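Local coordinates for putative oxidoreductase (Gluconobacter oxydans, PDB 3WJ7), which probably acts as a nicotinamide-coenzyme-dependent reductase of the extended short-chain dehydrogenase/reductase family, at residues E34-R39 with A230-K235; L81-A86 with E104-L109; I122-V127 with E225-A230; R160-V165 with G237-L242. One frame throughout, in Å; residues are numbered along the deposited sequence.

Contact 1. Residues E34-R39 with A230-K235; sequences EERGHR and ALERGK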
loop_
_atom_site.group_PDB
_atom_site.type_symbol
_atom_site.label_atom_id
_atom_site.label_comp_id
_atom_site.label_asym_id
_atom_site.label_seq_id
_atom_site.Cartn_x
_atom_site.Cartn_y
_atom_site.Cartn_z
ATOM N N GLU A 34 30.720 16.390 -17.105
ATOM C CA GLU A 34 31.396 16.267 -18.384
ATOM C C GLU A 34 32.185 17.546 -18.750
ATOM O O GLU A 34 33.331 17.443 -19.173
ATOM C CB GLU A 34 30.404 15.924 -19.481
ATOM C CG GLU A 34 31.055 15.606 -20.820
ATOM C CD GLU A 34 31.452 14.147 -20.943
ATOM O OE1 GLU A 34 30.674 13.274 -20.462
ATOM O OE2 GLU A 34 32.532 13.875 -21.530
ATOM N N GLU A 35 31.576 18.727 -18.575
ATOM C CA GLU A 35 32.213 20.009 -18.926
ATOM C C GLU A 35 33.346 20.328 -17.961
ATOM O O GLU A 35 34.283 21.050 -18.310
ATOM C CB GLU A 35 31.191 21.166 -18.990
ATOM C CG GLU A 35 30.004 20.891 -19.929
ATOM C CD GLU A 35 28.978 22.028 -20.000
ATOM O OE1 GLU A 35 29.364 23.173 -20.343
ATOM O OE2 GLU A 35 27.775 21.781 -19.736
ATOM N N ARG A 36 33.252 19.784 -16.751
ATOM C CA ARG A 36 34.371 19.766 -15.822
ATOM C C ARG A 36 35.441 18.656 -16.106
ATOM O O ARG A 36 36.404 18.522 -15.355
ATOM C CB ARG A 36 33.842 19.669 -14.384
ATOM C CG ARG A 36 33.857 20.983 -13.595
ATOM C CD ARG A 36 33.106 20.733 -12.323
ATOM N NE ARG A 36 32.791 21.863 -11.450
ATOM C CZ ARG A 36 31.880 22.818 -11.674
ATOM N NH1 ARG A 36 31.196 22.921 -12.819
ATOM N NH2 ARG A 36 31.664 23.711 -10.725
ATOM N N GLY A 37 35.247 17.869 -17.175
ATOM C CA GLY A 37 36.128 16.745 -17.570
ATOM C C GLY A 37 36.352 15.525 -16.656
ATOM O O GLY A 37 37.462 15.017 -16.558
ATOM N N HIS A 38 35.312 15.039 -15.987
ATOM C CA HIS A 38 35.360 13.712 -15.386
ATOM C C HIS A 38 35.226 12.683 -16.478
ATOM O O HIS A 38 34.649 12.971 -17.527
ATOM C CB HIS A 38 34.194 13.548 -14.415
ATOM C CG HIS A 38 34.324 14.397 -13.201
ATOM N ND1 HIS A 38 34.325 13.873 -11.929
ATOM C CD2 HIS A 38 34.514 15.729 -13.061
ATOM C CE1 HIS A 38 34.491 14.850 -11.054
ATOM N NE2 HIS A 38 34.615 15.987 -11.717
ATOM N N ARG A 39 35.736 11.483 -16.244
ATOM C CA ARG A 39 35.408 10.371 -17.126
ATOM C C ARG A 39 34.130 9.731 -16.589
ATOM O O ARG A 39 34.087 9.243 -15.453
ATOM C CB ARG A 39 36.538 9.327 -17.214
ATOM C CG ARG A 39 37.906 9.781 -16.730
ATOM C CD ARG A 39 38.949 8.728 -17.099
ATOM N NE ARG A 39 40.343 9.137 -16.864
ATOM C CZ ARG A 39 41.415 8.498 -17.345
ATOM N NH1 ARG A 39 41.277 7.412 -18.103
ATOM N NH2 ARG A 39 42.635 8.946 -17.071
ATOM N N ALA A 230 29.550 20.375 -4.366
ATOM C CA ALA A 230 29.585 19.528 -3.169
ATOM C C ALA A 230 30.709 18.511 -3.252
ATOM O O ALA A 230 31.322 18.210 -2.227
ATOM C CB ALA A 230 28.275 18.838 -2.919
ATOM N N LEU A 231 30.971 18.001 -4.460
ATOM C CA LEU A 231 32.133 17.167 -4.702
ATOM C C LEU A 231 33.440 17.937 -4.450
ATOM O O LEU A 231 34.383 17.364 -3.891
ATOM C CB LEU A 231 32.150 16.638 -6.144
ATOM C CG LEU A 231 33.509 16.047 -6.560
ATOM C CD1 LEU A 231 33.755 14.702 -5.950
ATOM C CD2 LEU A 231 33.593 15.874 -8.047
ATOM N N GLU A 232 33.511 19.207 -4.872
ATOM C CA GLU A 232 34.763 19.977 -4.719
ATOM C C GLU A 232 35.011 20.497 -3.310
ATOM O O GLU A 232 36.098 20.289 -2.797
ATOM C CB GLU A 232 34.883 21.084 -5.749
ATOM C CG GLU A 232 35.240 20.532 -7.126
ATOM C CD GLU A 232 34.498 21.226 -8.267
ATOM O OE1 GLU A 232 33.966 22.339 -8.044
ATOM O OE2 GLU A 232 34.432 20.658 -9.392
ATOM N N ARG A 233 33.998 21.089 -2.657
ATOM C CA ARG A 233 34.215 21.814 -1.387
ATOM C C ARG A 233 33.358 21.338 -0.214
ATOM O O ARG A 233 33.372 21.951 0.850
ATOM C CB ARG A 233 34.060 23.354 -1.575
ATOM C CG ARG A 233 34.625 23.907 -2.890
ATOM C CD ARG A 233 34.442 25.417 -3.100
ATOM N NE ARG A 233 35.578 26.221 -2.615
ATOM C CZ ARG A 233 35.503 27.244 -1.750
ATOM N NH1 ARG A 233 34.334 27.651 -1.239
ATOM N NH2 ARG A 233 36.618 27.886 -1.404
ATOM N N GLY A 234 32.605 20.255 -0.389
ATOM C CA GLY A 234 31.661 19.809 0.665
ATOM C C GLY A 234 32.355 18.895 1.640
ATOM O O GLY A 234 33.354 18.309 1.274
ATOM N N LYS A 235 31.834 18.774 2.863
ATOM C CA LYS A 235 32.414 17.899 3.882
ATOM C C LYS A 235 31.595 16.616 4.056
ATOM O O LYS A 235 30.368 16.641 4.200
ATOM C CB LYS A 235 32.521 18.605 5.243
ATOM C CG LYS A 235 33.691 19.567 5.330
ATOM C CD LYS A 235 33.522 20.594 6.446
ATOM C CE LYS A 235 34.637 21.645 6.376
ATOM N NZ LYS A 235 34.397 22.937 7.105
#
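The Schellman motif that closes helix 24-35 delivers Arg-36 and His-38 to Leu-231 and Glu-232, in the last turn of helix 220-233. Gly-37, whose N bonds back to Glu-34 O at 2.8 Å, has a positive phi of 61°, which glycine adopts easily, and the chain turns there toward strand 39-44. Just before it, Arg-36 reaches across the surface; its chain, extended from CG to NE, carries Arg-36 NE to Glu-232 OE2, 2.9 Å away. The bond is a single-point salt bridge, bent to 137° at the hydrogen. It uses the syn lone pair of OE2, and guanidinium and carboxylate lie nearly coplanar. The same guanidinium turns NH1 to Glu-225, two turns earlier in the same helix, so the arginine ties two acids of helix 220-233 together. Beneath this bridge His-38 presents its imidazole edge to a leucine methyl, His-38 CE1 lying 3.3 Å from Leu-231 CD2, while ND1 is held by Thr-16. A histidine suits the spot because one edge can bond a hydroxyl while its carbons pack on an aliphatic branch. Leu-231 continues inward onto Ile-80 and Phe-82 of strand 78-83, and neighbouring Ala-230 rests on strand 176-185. The contact thus joins two helix ends on one face of the sheet, at the protein surface.

Contact 2. Residues L81-A86 with E104-L109; sequences LFHVAA and EGTRNL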
loop_
_atom_site.group_PDB
_atom_site.type_symbol
_atom_site.label_atom_id
_atom_site.label_comp_id
_atom_site.label_asym_id
_atom_site.label_seq_id
_atom_site.Cartn_x
_atom_site.Cartn_y
_atom_site.Cartn_z
ATOM N N LEU A 81 31.113 8.577 -6.927
ATOM C CA LEU A 81 29.770 8.192 -7.189
ATOM C C LEU A 81 28.820 9.356 -6.873
ATOM O O LEU A 81 28.832 9.927 -5.767
ATOM C CB LEU A 81 29.410 6.966 -6.365
ATOM C CG LEU A 81 27.908 6.648 -6.414
ATOM C CD1 LEU A 81 27.466 6.252 -7.831
ATOM C CD2 LEU A 81 27.549 5.560 -5.421
ATOM N N PHE A 82 28.031 9.699 -7.891
ATOM C CA PHE A 82 26.847 10.549 -7.785
ATOM C C PHE A 82 25.603 9.671 -7.858
ATOM O O PHE A 82 25.300 9.119 -8.918
ATOM C CB PHE A 82 26.813 11.561 -8.922
ATOM C CG PHE A 82 27.825 12.616 -8.786
ATOM C CD1 PHE A 82 27.493 13.837 -8.230
ATOM C CD2 PHE A 82 29.148 12.385 -9.182
ATOM C CE1 PHE A 82 28.464 14.854 -8.092
ATOM C CE2 PHE A 82 30.114 13.373 -9.032
ATOM C CZ PHE A 82 29.776 14.615 -8.501
ATOM N N HIS A 83 24.891 9.539 -6.755
ATOM C CA HIS A 83 23.655 8.757 -6.752
ATOM C C HIS A 83 22.499 9.696 -6.950
ATOM O O HIS A 83 22.141 10.398 -6.038
ATOM C CB HIS A 83 23.455 8.012 -5.425
ATOM C CG HIS A 83 22.205 7.180 -5.395
ATOM N ND1 HIS A 83 21.540 6.795 -6.545
ATOM C CD2 HIS A 83 21.509 6.645 -4.360
ATOM C CE1 HIS A 83 20.490 6.070 -6.217
ATOM N NE2 HIS A 83 20.450 5.968 -4.899
ATOM N N VAL A 84 21.930 9.734 -8.134
ATOM C CA VAL A 84 20.741 10.550 -8.327
ATOM C C VAL A 84 19.500 9.659 -8.587
ATOM O O VAL A 84 19.558 8.743 -9.384
ATOM C CB VAL A 84 20.918 11.540 -9.489
ATOM C CG1 VAL A 84 19.729 12.511 -9.516
ATOM C CG2 VAL A 84 22.262 12.273 -9.393
ATOM N N ALA A 85 18.395 9.910 -7.894
ATOM C CA ALA A 85 17.138 9.141 -8.104
ATOM C C ALA A 85 16.755 9.046 -9.585
ATOM O O ALA A 85 16.816 10.038 -10.310
ATOM C CB ALA A 85 16.012 9.778 -7.317
ATOM N N ALA A 86 16.381 7.846 -10.039
ATOM C CA ALA A 86 16.030 7.606 -11.459
ATOM C C ALA A 86 14.922 8.570 -11.942
ATOM O O ALA A 86 15.054 9.250 -12.977
ATOM C CB ALA A 86 15.614 6.148 -11.667
ATOM N N GLU A 104 15.830 0.267 -0.142
ATOM C CA GLU A 104 16.778 -0.814 -0.241
ATOM C C GLU A 104 17.769 -0.624 -1.359
ATOM O O GLU A 104 18.938 -1.021 -1.200
ATOM C CB GLU A 104 16.092 -2.195 -0.395
ATOM C CG GLU A 104 14.798 -2.311 0.412
ATOM C CD GLU A 104 14.747 -3.465 1.401
ATOM O OE1 GLU A 104 15.735 -4.248 1.471
ATOM O OE2 GLU A 104 13.708 -3.568 2.121
ATOM N N GLY A 105 17.323 -0.057 -2.484
ATOM C CA GLY A 105 18.195 0.169 -3.645
ATOM C C GLY A 105 19.380 1.072 -3.309
ATOM O O GLY A 105 20.540 0.787 -3.653
ATOM N N THR A 106 19.069 2.152 -2.610
ATOM C CA THR A 106 20.042 3.097 -2.115
ATOM C C THR A 106 21.020 2.446 -1.125
ATOM O O THR A 106 22.212 2.735 -1.146
ATOM C CB THR A 106 19.274 4.263 -1.471
ATOM O OG1 THR A 106 18.631 4.994 -2.516
ATOM C CG2 THR A 106 20.143 5.173 -0.664
ATOM N N ARG A 107 20.499 1.607 -0.239
ATOM C CA ARG A 107 21.324 0.848 0.665
ATOM C C ARG A 107 22.252 -0.096 -0.169
ATOM O O ARG A 107 23.474 -0.065 -0.001
ATOM C CB ARG A 107 20.450 0.103 1.678
ATOM C CG ARG A 107 21.204 -0.598 2.800
ATOM C CD ARG A 107 20.280 -1.522 3.589
ATOM N NE ARG A 107 20.950 -2.102 4.766
ATOM C CZ ARG A 107 20.392 -2.933 5.666
ATOM N NH1 ARG A 107 19.110 -3.323 5.589
ATOM N NH2 ARG A 107 21.130 -3.383 6.677
ATOM N N ASN A 108 21.711 -0.872 -1.109
ATOM C CA ASN A 108 22.589 -1.716 -1.888
ATOM C C ASN A 108 23.714 -0.853 -2.583
ATOM O O ASN A 108 24.930 -1.178 -2.528
ATOM C CB ASN A 108 21.780 -2.570 -2.879
ATOM C CG ASN A 108 20.813 -3.579 -2.170
ATOM O OD1 ASN A 108 21.025 -3.960 -1.019
ATOM N ND2 ASN A 108 19.755 -4.002 -2.871
ATOM N N LEU A 109 23.315 0.245 -3.219
ATOM C CA LEU A 109 24.257 1.031 -3.923
ATOM C C LEU A 109 25.349 1.522 -2.956
ATOM O O LEU A 109 26.559 1.375 -3.247
ATOM C CB LEU A 109 23.589 2.221 -4.605
ATOM C CG LEU A 109 24.589 3.063 -5.404
ATOM C CD1 LEU A 109 25.184 2.230 -6.539
ATOM C CD2 LEU A 109 23.911 4.310 -5.954
#
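Thr-106 OG1 is gripped twice: by His-83 NE2, 3.2 Å away in a hydrogen bond of 153°, and by Asn-102 O in the preceding turn of its own helix. The hydroxyl sits at the imidazole edge, near the ring plane. With CG anti to the backbone N (chi1 -179°), His-83 stretches from the strand straight at the helix, and its other nitrogen, ND1, is bonded to Thr-19, so both ends of the buried ring are satisfied and its rotation is fixed. Over one face lies Leu-109, its CD2 methyl 3.5 Å from the ring centroid of His-83 in a CH-pi contact close to the ring normal. Leu-109 also meets Leu-81 tip to tip, with Leu-81 CD2 3.9 Å from Leu-109 CG; branched aliphatic residues fill this apolar layer well. Replacing His-83 with an alanine would probably leave the hydroxyls of Thr-106 and Thr-19 without their shared partner and open a gap under the Leu-109 methyl. Strand 81-83 and helix 104-109 run antiparallel (177°), their axes 11.1 Å apart. This is the packing expected within a beta-alpha-beta crossover of a Rossmann fold, here strand 78-83, helix 95-115 and strand 120-124.

Contact 3. Residues I122-V127 with E225-A230; sequences IYCSSV and EGHALA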
loop_
_atom_site.group_PDB
_atom_site.type_symbol
_atom_site.label_atom_id
_atom_site.label_comp_id
_atom_site.label_asym_id
_atom_site.label_seq_id
_atom_site.Cartn_x
_atom_site.Cartn_y
_atom_site.Cartn_z
ATOM N N ILE A 122 28.421 11.283 -3.610
ATOM C CA ILE A 122 27.500 12.386 -3.423
ATOM C C ILE A 122 26.097 11.855 -3.599
ATOM O O ILE A 122 25.733 11.309 -4.669
ATOM C CB ILE A 122 27.748 13.473 -4.435
ATOM C CG1 ILE A 122 29.089 14.134 -4.146
ATOM C CG2 ILE A 122 26.625 14.526 -4.439
ATOM C CD1 ILE A 122 29.438 14.780 -5.439
ATOM N N TYR A 123 25.314 11.996 -2.535
ATOM C CA TYR A 123 23.988 11.486 -2.520
ATOM C C TYR A 123 22.980 12.598 -2.769
ATOM O O TYR A 123 22.926 13.611 -2.019
ATOM C CB TYR A 123 23.694 10.811 -1.197
ATOM C CG TYR A 123 22.258 10.349 -1.156
ATOM C CD1 TYR A 123 21.767 9.486 -2.123
ATOM C CD2 TYR A 123 21.387 10.840 -0.216
ATOM C CE1 TYR A 123 20.452 9.067 -2.121
ATOM C CE2 TYR A 123 20.068 10.433 -0.191
ATOM C CZ TYR A 123 19.617 9.547 -1.149
ATOM O OH TYR A 123 18.338 9.151 -1.124
ATOM N N CYS A 124 22.165 12.404 -3.813
ATOM C CA CYS A 124 21.123 13.357 -4.122
ATOM C C CYS A 124 19.894 13.026 -3.360
ATOM O O CYS A 124 19.302 11.975 -3.542
ATOM C CB CYS A 124 20.837 13.427 -5.597
ATOM S SG CYS A 124 19.963 14.978 -6.035
ATOM N N SER A 125 19.490 13.913 -2.468
ATOM C CA SER A 125 18.309 13.639 -1.662
ATOM C C SER A 125 17.331 14.735 -1.962
ATOM O O SER A 125 17.204 15.101 -3.105
ATOM C CB SER A 125 18.721 13.603 -0.217
ATOM O OG SER A 125 17.675 13.824 0.676
ATOM N N SER A 126 16.642 15.328 -1.005
ATOM C CA SER A 126 15.702 16.358 -1.428
ATOM C C SER A 126 15.225 17.105 -0.238
ATOM O O SER A 126 15.310 16.594 0.889
ATOM C CB SER A 126 14.527 15.727 -2.179
ATOM O OG SER A 126 13.359 16.501 -2.057
ATOM N N VAL A 127 14.714 18.316 -0.458
ATOM C CA VAL A 127 14.090 19.013 0.672
ATOM C C VAL A 127 12.911 18.210 1.254
ATOM O O VAL A 127 12.511 18.463 2.407
ATOM C CB VAL A 127 13.651 20.451 0.355
ATOM C CG1 VAL A 127 14.863 21.303 0.053
ATOM C CG2 VAL A 127 12.607 20.494 -0.770
ATOM N N GLU A 225 24.989 22.179 -10.910
ATOM C CA GLU A 225 26.249 22.809 -10.605
ATOM C C GLU A 225 26.521 22.552 -9.124
ATOM O O GLU A 225 27.647 22.174 -8.729
ATOM C CB GLU A 225 26.164 24.312 -10.950
ATOM C CG GLU A 225 27.252 25.219 -10.356
ATOM C CD GLU A 225 28.694 24.999 -10.873
ATOM O OE1 GLU A 225 28.927 24.292 -11.898
ATOM O OE2 GLU A 225 29.610 25.575 -10.230
ATOM N N GLY A 226 25.489 22.735 -8.306
ATOM C CA GLY A 226 25.626 22.533 -6.867
ATOM C C GLY A 226 26.126 21.138 -6.497
ATOM O O GLY A 226 26.823 20.982 -5.498
ATOM N N HIS A 227 25.790 20.118 -7.294
ATOM C CA HIS A 227 26.356 18.795 -7.067
ATOM C C HIS A 227 27.872 18.829 -7.272
ATOM O O HIS A 227 28.620 18.196 -6.529
ATOM C CB HIS A 227 25.771 17.756 -8.024
ATOM C CG HIS A 227 24.377 17.325 -7.705
ATOM N ND1 HIS A 227 24.070 16.036 -7.320
ATOM C CD2 HIS A 227 23.200 17.985 -7.779
ATOM C CE1 HIS A 227 22.766 15.934 -7.130
ATOM N NE2 HIS A 227 22.217 17.103 -7.399
ATOM N N ALA A 228 28.334 19.555 -8.291
ATOM C CA ALA A 228 29.763 19.567 -8.580
ATOM C C ALA A 228 30.502 20.238 -7.436
ATOM O O ALA A 228 31.552 19.755 -6.976
ATOM C CB ALA A 228 30.051 20.237 -9.918
ATOM N N LEU A 229 29.909 21.336 -6.952
ATOM C CA LEU A 229 30.455 22.106 -5.809
ATOM C C LEU A 229 30.505 21.298 -4.549
ATOM O O LEU A 229 31.382 21.522 -3.730
ATOM C CB LEU A 229 29.608 23.360 -5.547
ATOM C CG LEU A 229 29.588 24.306 -6.752
ATOM C CD1 LEU A 229 28.581 25.448 -6.585
ATOM C CD2 LEU A 229 31.017 24.776 -7.007
ATOM N N ALA A 230 29.550 20.375 -4.366
ATOM C CA ALA A 230 29.585 19.528 -3.169
ATOM C C ALA A 230 30.709 18.511 -3.252
ATOM O O ALA A 230 31.322 18.210 -2.227
ATOM C CB ALA A 230 28.275 18.838 -2.919
#
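Ile-122 opens the contact by laying its CD1 methyl 3.7 Å from His-227 O, against the backbone of the facing helix. Its other branch, CG2, approaches the His-227 ring obliquely. A beta-branched residue serves well here, because one branch reaches the helix backbone while the other stays by the imidazole. Ala-230 lies opposite Ile-122, and its small side chain lets strand and helix come within 7.4 Å, measured between the CA atoms of Ile-122 and Ala-230. Tyr-123 alternates to the other face of the sheet, where it packs on Ala-161 and Val-165 and its ring meets that of His-83. At Cys-124 the sulfur meets the helix side chain. A chi1 of -161° swings SG away from the backbone N and brings it to the imidazole at the rim, 4.1 Å from the centroid of the His-227 ring and 83° off the normal, a sulfur-aromatic contact made edge-on. A mercury (II) ion is bound beside the Cys-124 side chain, about 3 Å from it at the nearest atoms, as befits a soft metal near a thiol. After Cys-124 the strand ends, and Ser-126 touches Tyr-154, which belongs to the Tyr-x-x-x-Lys sequence characteristic of the family. His-227 is long enough to span from its helix to the sheet; with an alanine in its place the sulfur of Cys-124 and CG2 of Ile-122 would probably face a gap. The ring also rests on Val-179 of strand 176-185 and Val-29 of helix 24-35, so helix 220-233 packs over strands 120-124 and 176-185, beside helix 24-35, while helix 153-172 backs the opposite face.

Contact 4. Residues R160-V165 with G237-L242; sequences RAEQEV and GEKYIL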
loop_
_atom_site.group_PDB
_atom_site.type_symbol
_atom_site.label_atom_id
_atom_site.label_comp_id
_atom_site.label_asym_id
_atom_site.label_seq_id
_atom_site.Cartn_x
_atom_site.Cartn_y
_atom_site.Cartn_z
ATOM N N ARG A 160 13.110 8.219 4.636
ATOM C CA ARG A 160 13.727 6.975 5.029
ATOM C C ARG A 160 15.055 6.726 4.345
ATOM O O ARG A 160 16.051 6.262 4.990
ATOM C CB ARG A 160 12.798 5.786 4.797
ATOM C CG ARG A 160 11.628 5.812 5.748
ATOM C CD ARG A 160 10.949 4.473 5.819
ATOM N NE ARG A 160 10.040 4.508 6.958
ATOM C CZ ARG A 160 8.826 3.964 6.955
ATOM N NH1 ARG A 160 8.366 3.352 5.868
ATOM N NH2 ARG A 160 8.074 4.018 8.039
ATOM N N ALA A 161 15.101 7.041 3.051
ATOM C CA ALA A 161 16.339 6.837 2.279
ATOM C C ALA A 161 17.451 7.737 2.826
ATOM O O ALA A 161 18.587 7.268 3.095
ATOM C CB ALA A 161 16.111 7.091 0.796
ATOM N N GLU A 162 17.126 9.007 3.053
ATOM C CA GLU A 162 18.143 9.883 3.612
ATOM C C GLU A 162 18.599 9.326 4.972
ATOM O O GLU A 162 19.798 9.336 5.260
ATOM C CB GLU A 162 17.701 11.357 3.725
ATOM C CG GLU A 162 18.597 12.145 4.676
ATOM C CD GLU A 162 18.344 13.644 4.674
ATOM O OE1 GLU A 162 17.927 14.203 5.716
ATOM O OE2 GLU A 162 18.556 14.282 3.630
ATOM N N GLN A 163 17.676 8.846 5.803
ATOM C CA GLN A 163 18.089 8.334 7.129
ATOM C C GLN A 163 19.032 7.157 6.976
ATOM O O GLN A 163 19.975 7.036 7.747
ATOM C CB GLN A 163 16.919 7.959 8.038
ATOM C CG GLN A 163 16.117 9.153 8.558
ATOM C CD GLN A 163 16.966 10.162 9.326
ATOM O OE1 GLN A 163 17.086 11.310 8.928
ATOM N NE2 GLN A 163 17.563 9.726 10.430
ATOM N N GLU A 164 18.798 6.317 5.966
ATOM C CA GLU A 164 19.703 5.227 5.685
ATOM C C GLU A 164 21.124 5.706 5.399
ATOM O O GLU A 164 22.088 5.169 5.922
ATOM C CB GLU A 164 19.210 4.401 4.508
ATOM C CG GLU A 164 18.454 3.167 4.912
ATOM C CD GLU A 164 19.347 1.932 5.124
ATOM O OE1 GLU A 164 20.417 1.999 5.814
ATOM O OE2 GLU A 164 18.946 0.856 4.598
ATOM N N VAL A 165 21.253 6.701 4.531
ATOM C CA VAL A 165 22.552 7.215 4.221
ATOM C C VAL A 165 23.200 7.733 5.516
ATOM O O VAL A 165 24.362 7.388 5.801
ATOM C CB VAL A 165 22.483 8.269 3.105
ATOM C CG1 VAL A 165 23.861 8.868 2.886
ATOM C CG2 VAL A 165 21.972 7.650 1.810
ATOM N N GLY A 237 29.534 13.903 5.539
ATOM C CA GLY A 237 28.589 13.873 6.648
ATOM C C GLY A 237 27.602 15.036 6.690
ATOM O O GLY A 237 26.624 15.016 7.487
ATOM N N GLU A 238 27.839 16.050 5.862
ATOM C CA GLU A 238 26.984 17.206 5.841
ATOM C C GLU A 238 25.925 17.085 4.741
ATOM O O GLU A 238 26.133 16.388 3.730
ATOM C CB GLU A 238 27.820 18.459 5.585
ATOM C CG GLU A 238 28.943 18.750 6.594
ATOM C CD GLU A 238 28.434 18.978 8.011
ATOM O OE1 GLU A 238 28.840 18.194 8.889
ATOM O OE2 GLU A 238 27.622 19.909 8.240
ATOM N N LYS A 239 24.789 17.753 4.969
ATOM C CA LYS A 239 23.736 17.981 3.975
ATOM C C LYS A 239 23.814 19.410 3.499
ATOM O O LYS A 239 24.090 20.341 4.282
ATOM C CB LYS A 239 22.329 17.909 4.595
ATOM C CG LYS A 239 21.925 16.667 5.358
ATOM C CD LYS A 239 20.844 17.118 6.335
ATOM C CE LYS A 239 19.860 16.020 6.707
ATOM N NZ LYS A 239 19.512 16.099 8.163
ATOM N N TYR A 240 23.444 19.621 2.248
ATOM C CA TYR A 240 23.353 20.987 1.754
ATOM C C TYR A 240 22.119 21.172 0.943
ATOM O O TYR A 240 21.917 20.471 -0.037
ATOM C CB TYR A 240 24.584 21.335 0.900
ATOM C CG TYR A 240 25.934 21.093 1.546
ATOM C CD1 TYR A 240 26.520 19.813 1.539
ATOM C CD2 TYR A 240 26.641 22.141 2.139
ATOM C CE1 TYR A 240 27.770 19.584 2.122
ATOM C CE2 TYR A 240 27.893 21.926 2.725
ATOM C CZ TYR A 240 28.456 20.660 2.711
ATOM O OH TYR A 240 29.684 20.449 3.276
ATOM N N ILE A 241 21.265 22.096 1.362
ATOM C CA ILE A 241 20.051 22.459 0.589
ATOM C C ILE A 241 20.451 23.163 -0.711
ATOM O O ILE A 241 21.265 24.070 -0.693
ATOM C CB ILE A 241 19.128 23.396 1.402
ATOM C CG1 ILE A 241 18.492 22.633 2.559
ATOM C CG2 ILE A 241 18.022 23.973 0.530
ATOM C CD1 ILE A 241 18.121 23.465 3.752
ATOM N N LEU A 242 19.891 22.743 -1.835
ATOM C CA LEU A 242 20.182 23.387 -3.080
ATOM C C LEU A 242 18.916 24.015 -3.587
ATOM O O LEU A 242 18.281 23.476 -4.473
ATOM C CB LEU A 242 20.746 22.392 -4.083
ATOM C CG LEU A 242 22.129 21.745 -3.814
ATOM C CD1 LEU A 242 22.582 20.927 -5.036
ATOM C CD2 LEU A 242 23.260 22.741 -3.361
HETATM O O HOH W 1 18.872 14.008 10.131
#
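The carboxylate of Glu-162 and the end of Lys-239 make this contact, the ammonium, as modelled, standing well off the carboxylate plane, to one side of it, and the two side chains crossing at about a right angle. Lys-239 approaches one oxygen, OE1, while the other, OE2, is hydrogen-bonded to Ser-125 OG, which helps to fix the turn of the group. The salt bridge is long, 3.5 Å from Glu-162 OE1 to Lys-239 NZ, and the placing of OE1 is unsure because it crowds the lysine chain in the model; both the distance and the detail of the pairing are doubtful. The side chain of Glu-162 is stretched out, which carries the carboxylate from helix 153-172 toward strand 239-248. Lys-239 bends at its last torsion, turning NZ out toward a water at 2.9 Å from Lys-239 NZ. That water also makes a weak bond to the amide oxygen of Gln-163, 3.5 Å from Gln-163 OE1, giving helix and strand a second, weak link through water. Long flexible chains suit both positions, since the CA atoms of Glu-162 and Lys-239 are 9.8 Å apart. Around the pair, Glu-162 packs on Ile-178 and both side chains touch Leu-130. On the same helix Arg-160 pairs with Asp-94 of the second subunit. A carboxylate buried among such neighbours would be costly without compensation; the bond to Ser-125, perhaps aided by the nearby ammonium, probably favours its ionised form, while the water is likely to help solvate the lysine's charge.

How the contacts relate
From the N terminus, contact 1 opens first, at the end of helix 24-35, and closes some 190 residues later at the end of helix 220-233. Inside that long loop contact 2 closes a short one, from strand 78-83 to helix 95-115. Contact 3, also nested there, follows it, from strand 120-124 to helix 220-233, sharing Ala-230 with contact 1. Contact 4 starts inside the loops of contacts 1 and 3 but closes beyond them on strand 239-248, crossing both. Contact 3 sets helix 220-233 on one face of the sheet and contact 1 ties its end to the turn after helix 24-35; contacts 2 and 4 fasten helices 95-115 and 153-172 to the other face.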